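Local coordinates for protein francisella virulence factor (Francisella novicida, PDB 5EVF) that is of unknown function but counts as a virulence factor of Francisella, and so probably contributes to infection by these bacteria, at residues A[41-46]-A[97-102]; A[26-31]-A[79-84]. All blocks are in the same frame, centred on the assembly; numbering follows the deposited sequence. Where two conformers were deposited one is given.

Interaction 1 of 2, residues A[41-46]-A[97-102]; sequences IGQVRT and QLRGYA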
ATOM      1  N   ILE A  41      -6.024  12.311  -0.117  1.00 13.19           N
ATOM      2  CA  ILE A  41      -6.400  12.577  -1.504  1.00 15.47           C
ATOM      3  C   ILE A  41      -6.794  11.317  -2.259  1.00 15.62           C
ATOM      4  O   ILE A  41      -7.277  11.414  -3.397  1.00 13.94           O
ATOM      5  CB  ILE A  41      -5.262  13.283  -2.271  1.00 19.34           C
ATOM      6  CG1 ILE A  41      -4.027  12.380  -2.345  1.00 18.86           C
ATOM      7  CG2 ILE A  41      -4.939  14.623  -1.610  1.00 23.98           C
ATOM      8  CD1 ILE A  41      -3.013  12.790  -3.393  1.00 27.42           C
ATOM      9  N   GLY A  42      -6.592  10.147  -1.678  1.00 13.43           N
ATOM     10  CA  GLY A  42      -6.867   8.904  -2.368  1.00 11.73           C
ATOM     11  C   GLY A  42      -6.275   7.757  -1.578  1.00 11.56           C
ATOM     12  O   GLY A  42      -5.633   7.952  -0.545  1.00 13.58           O
ATOM     13  N   GLN A  43      -6.519   6.555  -2.077  1.00 10.79           N
ATOM     14  CA  GLN A  43      -5.999   5.343  -1.462  1.00 10.17           C
ATOM     15  C   GLN A  43      -5.110   4.600  -2.440  1.00 12.79           C
ATOM     16  O   GLN A  43      -5.326   4.641  -3.644  1.00 13.43           O
ATOM     17  CB  GLN A  43      -7.106   4.368  -1.047  1.00 14.85           C
ATOM     18  CG  GLN A  43      -8.325   4.958  -0.428  1.00 27.43           C
ATOM     19  CD  GLN A  43      -9.447   3.938  -0.304  1.00 29.06           C
ATOM     20  OE1 GLN A  43     -10.621   4.296  -0.353  1.00 35.82           O
ATOM     21  NE2 GLN A  43      -9.092   2.661  -0.169  1.00 16.09           N
ATOM     22  N   VAL A  44      -4.121   3.896  -1.900  0.64 10.84           N
ATOM     23  CA  VAL A  44      -3.343   2.931  -2.663  0.64 11.84           C
ATOM     24  C   VAL A  44      -3.591   1.571  -2.033  0.64  9.62           C
ATOM     25  O   VAL A  44      -3.624   1.451  -0.804  0.64 12.83           O
ATOM     26  CB  VAL A  44      -1.840   3.291  -2.683  0.64 11.89           C
ATOM     27  CG1 VAL A  44      -1.286   3.443  -1.254  0.64 10.03           C
ATOM     28  CG2 VAL A  44      -1.052   2.269  -3.477  0.64 16.12           C
ATOM     29  N   ARG A  45      -3.829   0.562  -2.868  1.00 10.24           N
ATOM     30  CA  ARG A  45      -4.045  -0.796  -2.394  1.00 11.23           C
ATOM     31  C   ARG A  45      -3.109  -1.710  -3.161  1.00 10.63           C
ATOM     32  O   ARG A  45      -3.081  -1.676  -4.394  1.00 13.01           O
ATOM     33  CB  ARG A  45      -5.501  -1.241  -2.567  1.00 14.94           C
ATOM     34  CG  ARG A  45      -6.514  -0.352  -1.852  1.00 13.10           C
ATOM     35  CD  ARG A  45      -7.908  -0.933  -1.955  1.00 20.50           C
ATOM     36  NE  ARG A  45      -8.903  -0.056  -1.338  1.00 14.92           N
ATOM     37  CZ  ARG A  45     -10.201  -0.334  -1.293  1.00 17.53           C
ATOM     38  NH1 ARG A  45     -10.662  -1.465  -1.812  1.00 18.74           N
ATOM     39  NH2 ARG A  45     -11.042   0.518  -0.719  1.00 17.98           N
ATOM     40  N   THR A  46      -2.322  -2.505  -2.437  1.00 10.62           N
ATOM     41  CA  THR A  46      -1.456  -3.474  -3.093  1.00 11.27           C
ATOM     42  C   THR A  46      -1.694  -4.853  -2.498  1.00 13.07           C
ATOM     43  O   THR A  46      -2.230  -4.996  -1.399  1.00 13.34           O
ATOM     44  CB  THR A  46       0.029  -3.098  -2.968  1.00 12.49           C
ATOM     45  OG1 THR A  46       0.362  -2.901  -1.591  1.00 12.58           O
ATOM     46  CG2 THR A  46       0.306  -1.817  -3.706  1.00 14.90           C
ATOM     47  N   GLN A  97      -2.494  -8.141   1.848  1.00 12.87           N
ATOM     48  CA  GLN A  97      -2.865  -6.897   1.203  1.00 13.87           C
ATOM     49  C   GLN A  97      -2.353  -5.725   2.021  1.00 13.62           C
ATOM     50  O   GLN A  97      -1.925  -5.872   3.166  1.00 16.25           O
ATOM     51  CB  GLN A  97      -4.381  -6.827   1.015  1.00 16.18           C
ATOM     52  CG  GLN A  97      -4.882  -8.006   0.204  1.00 26.15           C
ATOM     53  CD  GLN A  97      -6.317  -7.865  -0.251  1.00 45.43           C
ATOM     54  OE1 GLN A  97      -7.081  -7.070   0.298  1.00 52.42           O
ATOM     55  NE2 GLN A  97      -6.696  -8.646  -1.261  1.00 50.30           N
ATOM     56  N   LEU A  98      -2.363  -4.559   1.396  1.00 10.68           N
ATOM     57  CA  LEU A  98      -2.032  -3.324   2.082  1.00 10.06           C
ATOM     58  C   LEU A  98      -3.065  -2.291   1.675  1.00 11.56           C
ATOM     59  O   LEU A  98      -3.430  -2.211   0.498  1.00 11.91           O
ATOM     60  CB  LEU A  98      -0.614  -2.844   1.714  1.00 10.77           C
ATOM     61  CG  LEU A  98      -0.168  -1.477   2.214  1.00 10.84           C
ATOM     62  CD1 LEU A  98       1.342  -1.468   2.323  1.00 11.31           C
ATOM     63  CD2 LEU A  98      -0.602  -0.381   1.260  1.00  9.26           C
ATOM     64  N   ARG A  99      -3.518  -1.502   2.648  1.00  9.90           N
ATOM     65  CA  ARG A  99      -4.372  -0.340   2.411  1.00 10.65           C
ATOM     66  C   ARG A  99      -3.592   0.890   2.833  1.00 11.21           C
ATOM     67  O   ARG A  99      -3.115   0.958   3.971  1.00 11.49           O
ATOM     68  CB  ARG A  99      -5.671  -0.454   3.208  1.00 11.53           C
ATOM     69  CG  ARG A  99      -6.569   0.789   3.172  1.00 22.73           C
ATOM     70  CD  ARG A  99      -7.344   0.833   1.872  1.00 27.08           C
ATOM     71  NE  ARG A  99      -8.264  -0.287   1.756  1.00 26.24           N
ATOM     72  CZ  ARG A  99      -9.540  -0.256   2.150  1.00 30.67           C
ATOM     73  NH1 ARG A  99     -10.079   0.853   2.669  1.00 26.89           N
ATOM     74  NH2 ARG A  99     -10.306  -1.339   2.012  1.00 27.09           N
ATOM     75  N   GLY A 100      -3.430   1.831   1.920  1.00 10.60           N
ATOM     76  CA  GLY A 100      -2.700   3.054   2.207  1.00 11.57           C
ATOM     77  C   GLY A 100      -3.560   4.248   1.850  1.00 11.23           C
ATOM     78  O   GLY A 100      -4.385   4.177   0.939  1.00 15.26           O
ATOM     79  N   TYR A 101      -3.428   5.303   2.639  1.00 10.19           N
ATOM     80  CA  TYR A 101      -4.075   6.575   2.340  1.00 11.03           C
ATOM     81  C   TYR A 101      -2.993   7.572   1.978  1.00 11.81           C
ATOM     82  O   TYR A 101      -1.987   7.676   2.689  1.00 12.18           O
ATOM     83  CB  TYR A 101      -4.913   7.057   3.517  1.00 11.01           C
ATOM     84  CG  TYR A 101      -6.107   6.149   3.704  1.00 15.05           C
ATOM     85  CD1 TYR A 101      -7.326   6.484   3.144  1.00 17.28           C
ATOM     86  CD2 TYR A 101      -6.002   4.946   4.389  1.00 16.05           C
ATOM     87  CE1 TYR A 101      -8.412   5.676   3.268  1.00 24.11           C
ATOM     88  CE2 TYR A 101      -7.108   4.107   4.514  1.00 18.19           C
ATOM     89  CZ  TYR A 101      -8.309   4.496   3.958  1.00 23.63           C
ATOM     90  OH  TYR A 101      -9.438   3.707   4.054  1.00 24.75           O
ATOM     91  N   ALA A 102      -3.193   8.283   0.868  1.00 10.32           N
ATOM     92  CA  ALA A 102      -2.205   9.211   0.341  1.00 11.70           C
ATOM     93  C   ALA A 102      -2.561  10.639   0.721  1.00 13.44           C
ATOM     94  O   ALA A 102      -3.736  11.008   0.755  1.00 13.09           O
ATOM     95  CB  ALA A 102      -2.114   9.100  -1.180  1.00 13.59           C
TER
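The guanidinium groups of Arg-45 and Arg-99 lie flat on one another, their centres 3.5 Å apart and their planes only 12° from parallel. The two side chains run alongside each other from a non-hydrogen-bonded pair, but by different routes: Arg-45 stays extended from CG to NE, whereas Arg-99 starts with CG anti to its backbone N (chi1 173°) and then folds at chi2 and chi3, which brings its flat end over that of Arg-45. In the plane of the Arg-99 group, NH1 donates to Tyr-101 OH at 3.2 Å, helping to fix its rotation. Tyr-101 also has its CE1 3.8 Å from Gln-43 CG.

Beneath this face runs an antiparallel ladder. Val-44 and Gly-100 exchange two bonds, with Gly-100 N 2.8 Å from Val-44 O, and Thr-46 and Leu-98 do likewise. Glycine suits its place opposite Val-44, because a CB there would point to the face that the valine side chain occupies. On that face Val-44 and Leu-98 turn apolar branches to helix 56-73, and Thr-46 OG1, 3.4 Å from Leu-98 CB, spends its polarity on Asn-63 O.

One face is thus largely apolar and covered by a helix, the other polar. There the stacked arginines bring like charges together, with the donors Arg-45 NE and Arg-99 NE 3.2 Å apart, so flat-face attraction and screening by solvent probably offset the repulsion.

Interaction 2 of 2, residues A[26-31]-A[79-84]; sequences VRVYNL and IKYICL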
ATOM      1  N   VAL A  26       8.832  10.173  -0.080  1.00 14.47           N
ATOM      2  CA  VAL A  26       7.508  10.001   0.512  1.00 13.54           C
ATOM      3  C   VAL A  26       7.656   9.691   1.993  1.00 15.12           C
ATOM      4  O   VAL A  26       8.450   8.828   2.381  1.00 13.80           O
ATOM      5  CB  VAL A  26       6.745   8.873  -0.204  1.00 12.63           C
ATOM      6  CG1 VAL A  26       5.463   8.543   0.549  1.00 14.08           C
ATOM      7  CG2 VAL A  26       6.435   9.268  -1.660  1.00 13.09           C
ATOM      8  N   ARG A  27       6.889  10.392   2.832  1.00 13.54           N
ATOM      9  CA  ARG A  27       6.880  10.115   4.260  1.00 13.61           C
ATOM     10  C   ARG A  27       5.872   9.011   4.529  1.00 14.44           C
ATOM     11  O   ARG A  27       4.730   9.085   4.064  1.00 15.52           O
ATOM     12  CB  ARG A  27       6.526  11.368   5.057  1.00 14.42           C
ATOM     13  CG  ARG A  27       7.408  12.560   4.695  1.00 15.63           C
ATOM     14  CD  ARG A  27       7.202  13.744   5.633  1.00 16.77           C
ATOM     15  NE  ARG A  27       5.797  14.114   5.745  1.00 20.57           N
ATOM     16  CZ  ARG A  27       5.185  15.023   4.992  1.00 22.39           C
ATOM     17  NH1 ARG A  27       5.855  15.688   4.060  1.00 22.34           N
ATOM     18  NH2 ARG A  27       3.887  15.267   5.178  1.00 22.47           N
ATOM     19  N   VAL A  28       6.296   7.995   5.274  1.00 12.49           N
ATOM     20  CA  VAL A  28       5.514   6.776   5.439  1.00 11.69           C
ATOM     21  C   VAL A  28       5.211   6.603   6.918  1.00 11.96           C
ATOM     22  O   VAL A  28       6.132   6.551   7.740  1.00 12.65           O
ATOM     23  CB  VAL A  28       6.265   5.556   4.884  1.00 14.24           C
ATOM     24  CG1 VAL A  28       5.519   4.286   5.199  1.00 16.53           C
ATOM     25  CG2 VAL A  28       6.486   5.714   3.384  1.00 16.32           C
ATOM     26  N   TYR A  29       3.927   6.478   7.255  1.00 11.57           N
ATOM     27  CA  TYR A  29       3.521   6.341   8.644  1.00 11.99           C
ATOM     28  C   TYR A  29       2.559   5.168   8.806  1.00 12.43           C
ATOM     29  O   TYR A  29       1.866   4.778   7.868  1.00 10.78           O
ATOM     30  CB  TYR A  29       2.830   7.602   9.152  1.00 14.79           C
ATOM     31  CG  TYR A  29       3.613   8.874   8.943  1.00 14.22           C
ATOM     32  CD1 TYR A  29       3.167   9.840   8.055  1.00 17.00           C
ATOM     33  CD2 TYR A  29       4.790   9.108   9.628  1.00 18.24           C
ATOM     34  CE1 TYR A  29       3.876  11.019   7.866  1.00 14.42           C
ATOM     35  CE2 TYR A  29       5.504  10.279   9.443  1.00 16.98           C
ATOM     36  CZ  TYR A  29       5.044  11.222   8.557  1.00 15.07           C
ATOM     37  OH  TYR A  29       5.745  12.407   8.391  1.00 16.16           O
ATOM     38  N   ASN A  30       2.501   4.632  10.025  1.00 14.83           N
ATOM     39  CA  ASN A  30       1.510   3.596  10.326  1.00 15.25           C
ATOM     40  C   ASN A  30       0.100   4.179  10.419  1.00 15.62           C
ATOM     41  O   ASN A  30      -0.132   5.172  11.120  1.00 18.64           O
ATOM     42  CB  ASN A  30       1.845   2.905  11.645  1.00 15.25           C
ATOM     43  CG  ASN A  30       3.174   2.233  11.635  1.00 15.17           C
ATOM     44  OD1 ASN A  30       3.785   2.007  10.578  1.00 17.45           O
ATOM     45  ND2 ASN A  30       3.645   1.871  12.835  1.00 20.11           N
ATOM     46  N   LEU A  31      -0.850   3.525   9.751  1.00 11.11           N
ATOM     47  CA  LEU A  31      -2.264   3.871   9.850  1.00 11.78           C
ATOM     48  C   LEU A  31      -2.793   3.244  11.133  1.00 20.93           C
ATOM     49  O   LEU A  31      -2.958   2.026  11.201  1.00 18.77           O
ATOM     50  CB  LEU A  31      -3.038   3.342   8.646  1.00 15.48           C
ATOM     51  CG  LEU A  31      -4.525   3.700   8.560  1.00 15.16           C
ATOM     52  CD1 LEU A  31      -4.722   5.191   8.305  1.00 19.20           C
ATOM     53  CD2 LEU A  31      -5.234   2.861   7.488  1.00 14.70           C
ATOM     54  N   ILE A  79       2.153   8.713   2.945  1.00 11.50           N
ATOM     55  CA  ILE A  79       1.148   7.655   2.979  1.00 10.28           C
ATOM     56  C   ILE A  79       1.062   7.128   4.399  1.00 10.30           C
ATOM     57  O   ILE A  79       2.060   7.091   5.122  1.00 12.92           O
ATOM     58  CB  ILE A  79       1.425   6.486   2.015  1.00 12.84           C
ATOM     59  CG1 ILE A  79       2.760   5.815   2.331  1.00 16.53           C
ATOM     60  CG2 ILE A  79       1.383   6.964   0.585  1.00 16.31           C
ATOM     61  CD1 ILE A  79       2.944   4.535   1.511  1.00 22.42           C
ATOM     62  N   LYS A  80      -0.146   6.723   4.791  1.00 10.11           N
ATOM     63  CA  LYS A  80      -0.398   6.039   6.052  1.00 10.21           C
ATOM     64  C   LYS A  80      -0.988   4.689   5.685  1.00 11.13           C
ATOM     65  O   LYS A  80      -1.991   4.637   4.970  1.00 11.99           O
ATOM     66  CB  LYS A  80      -1.360   6.837   6.938  1.00 12.46           C
ATOM     67  CG  LYS A  80      -0.919   8.281   7.201  1.00 15.19           C
ATOM     68  CD  LYS A  80      -1.888   8.987   8.162  1.00 17.86           C
ATOM     69  CE  LYS A  80      -1.622  10.494   8.217  1.00 23.59           C
ATOM     70  NZ  LYS A  80      -2.702  11.227   8.961  1.00 22.93           N
ATOM     71  N   TYR A  81      -0.367   3.600   6.147  1.00  9.72           N
ATOM     72  CA  TYR A  81      -0.727   2.293   5.622  1.00  9.57           C
ATOM     73  C   TYR A  81      -0.894   1.256   6.731  1.00  9.69           C
ATOM     74  O   TYR A  81      -0.453   1.434   7.878  1.00 10.09           O
ATOM     75  CB  TYR A  81       0.338   1.802   4.628  1.00 10.50           C
ATOM     76  CG  TYR A  81       1.540   1.286   5.364  1.00  9.59           C
ATOM     77  CD1 TYR A  81       2.457   2.162   5.941  1.00  9.91           C
ATOM     78  CD2 TYR A  81       1.726  -0.082   5.557  1.00 11.68           C
ATOM     79  CE1 TYR A  81       3.552   1.686   6.663  1.00 14.64           C
ATOM     80  CE2 TYR A  81       2.812  -0.556   6.287  1.00 13.17           C
ATOM     81  CZ  TYR A  81       3.712   0.331   6.836  1.00 17.44           C
ATOM     82  OH  TYR A  81       4.790  -0.142   7.550  1.00 16.29           O
ATOM     83  N   ILE A  82      -1.527   0.148   6.347  1.00  9.64           N
ATOM     84  CA  ILE A  82      -1.660  -1.026   7.209  1.00 10.06           C
ATOM     85  C   ILE A  82      -1.645  -2.264   6.322  1.00 11.26           C
ATOM     86  O   ILE A  82      -2.197  -2.258   5.222  1.00  9.92           O
ATOM     87  CB  ILE A  82      -2.940  -0.939   8.067  1.00 11.40           C
ATOM     88  CG1 ILE A  82      -3.036  -2.137   9.022  1.00 11.82           C
ATOM     89  CG2 ILE A  82      -4.187  -0.861   7.168  1.00 14.49           C
ATOM     90  CD1 ILE A  82      -4.123  -1.977  10.065  1.00 13.69           C
ATOM     91  N   CYS A  83      -0.971  -3.317   6.776  1.00 10.54           N
ATOM     92  CA  CYS A  83      -1.014  -4.601   6.093  1.00 10.90           C
ATOM     93  C   CYS A  83      -2.142  -5.454   6.653  1.00 11.43           C
ATOM     94  O   CYS A  83      -2.392  -5.450   7.866  1.00 13.79           O
ATOM     95  CB  CYS A  83       0.329  -5.315   6.246  1.00 12.55           C
ATOM     96  SG  CYS A  83       1.571  -4.531   5.198  1.00 12.21           S
ATOM     97  N   LEU A  84      -2.803  -6.206   5.764  1.00 11.70           N
ATOM     98  CA  LEU A  84      -4.046  -6.898   6.062  1.00 12.31           C
ATOM     99  C   LEU A  84      -3.968  -8.345   5.580  1.00 13.19           C
ATOM    100  O   LEU A  84      -3.321  -8.644   4.573  1.00 13.23           O
ATOM    101  CB  LEU A  84      -5.242  -6.189   5.394  1.00 12.03           C
ATOM    102  CG  LEU A  84      -5.424  -4.724   5.812  1.00 15.54           C
ATOM    103  CD1 LEU A  84      -6.351  -3.996   4.847  1.00 24.87           C
ATOM    104  CD2 LEU A  84      -5.953  -4.636   7.235  1.00 19.41           C
TER
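Tyr-29 O is gripped from the neighbouring strand by two groups: Tyr-81 N donates to it at 3.1 Å, and the CA-H of Lys-80 adds a weaker contact, with Lys-80 CA 3.2 Å away. The N-H bonds continue along the ladder. Arg-27 O takes a bond from Ile-79 N, Ile-79 O takes one from Tyr-29 N, and Leu-31 N closes the series on Tyr-81 O at 2.8 Å. Donors and acceptors thus pass back and forth in the staggered way of parallel strands, although the short segments diverge by 42°.

On the face toward helix 56-73, Val-28 and Ile-79 lie side by side, Val-28 CG2 meeting Ile-79 CG1 at 3.9 Å, and Ile-68 of the helix touches both. Branched residues suit this place, being comfortable in a strand and filling the seam under the helix. Tyr-81 sets CG between its backbone N and carbonyl carbon (chi1 78°), a turn that brings the ring back toward strand 27-30 until its CE1 reaches Val-28 CG1 at 3.6 Å.

Past the last paired residues, Leu-31 folds over strand 78-84. Its CD1 sits 4.0 Å from Lys-80 CB and its CD2 3.9 Å from Ile-82 CG2. Lys-80 thus packs here by the base of its aliphatic stem, while the extended chain takes NZ to Asp-36 O. At the other end, Arg-27 forms salt bridges with Asp-105 and Glu-78.

Strand 27-30 is the outermost on this side, added in parallel to strand 78-84, so the contact forms the edge of a mixed sheet with helix 56-73 packed across one face, an alpha/beta sandwich of two layers.

Interactions 1 and 2 share one sheet, their centres about 8 Å apart, and meet where strands 95-103 and 78-84 run antiparallel. Backbone bonds probably join them: Tyr-101 N lies 2.8 Å from Lys-80 O, and Leu-84 N is 2.8 Å from Gln-97 O. Under the helix, Leu-98 CD1 packs on Tyr-81 CD2 at 3.5 Å. Strands 42-49 and 78-84 run parallel with 95-103 between them, and helix 56-73 connects them, a split beta-alpha-beta unit spanning both contacts. The Cys-60–Cys-83 disulfide ties that helix to its following strand. Neither contact has an assigned site; a glycerol, probably from crystallisation, lies about 4 Å from the Arg-27 side chain.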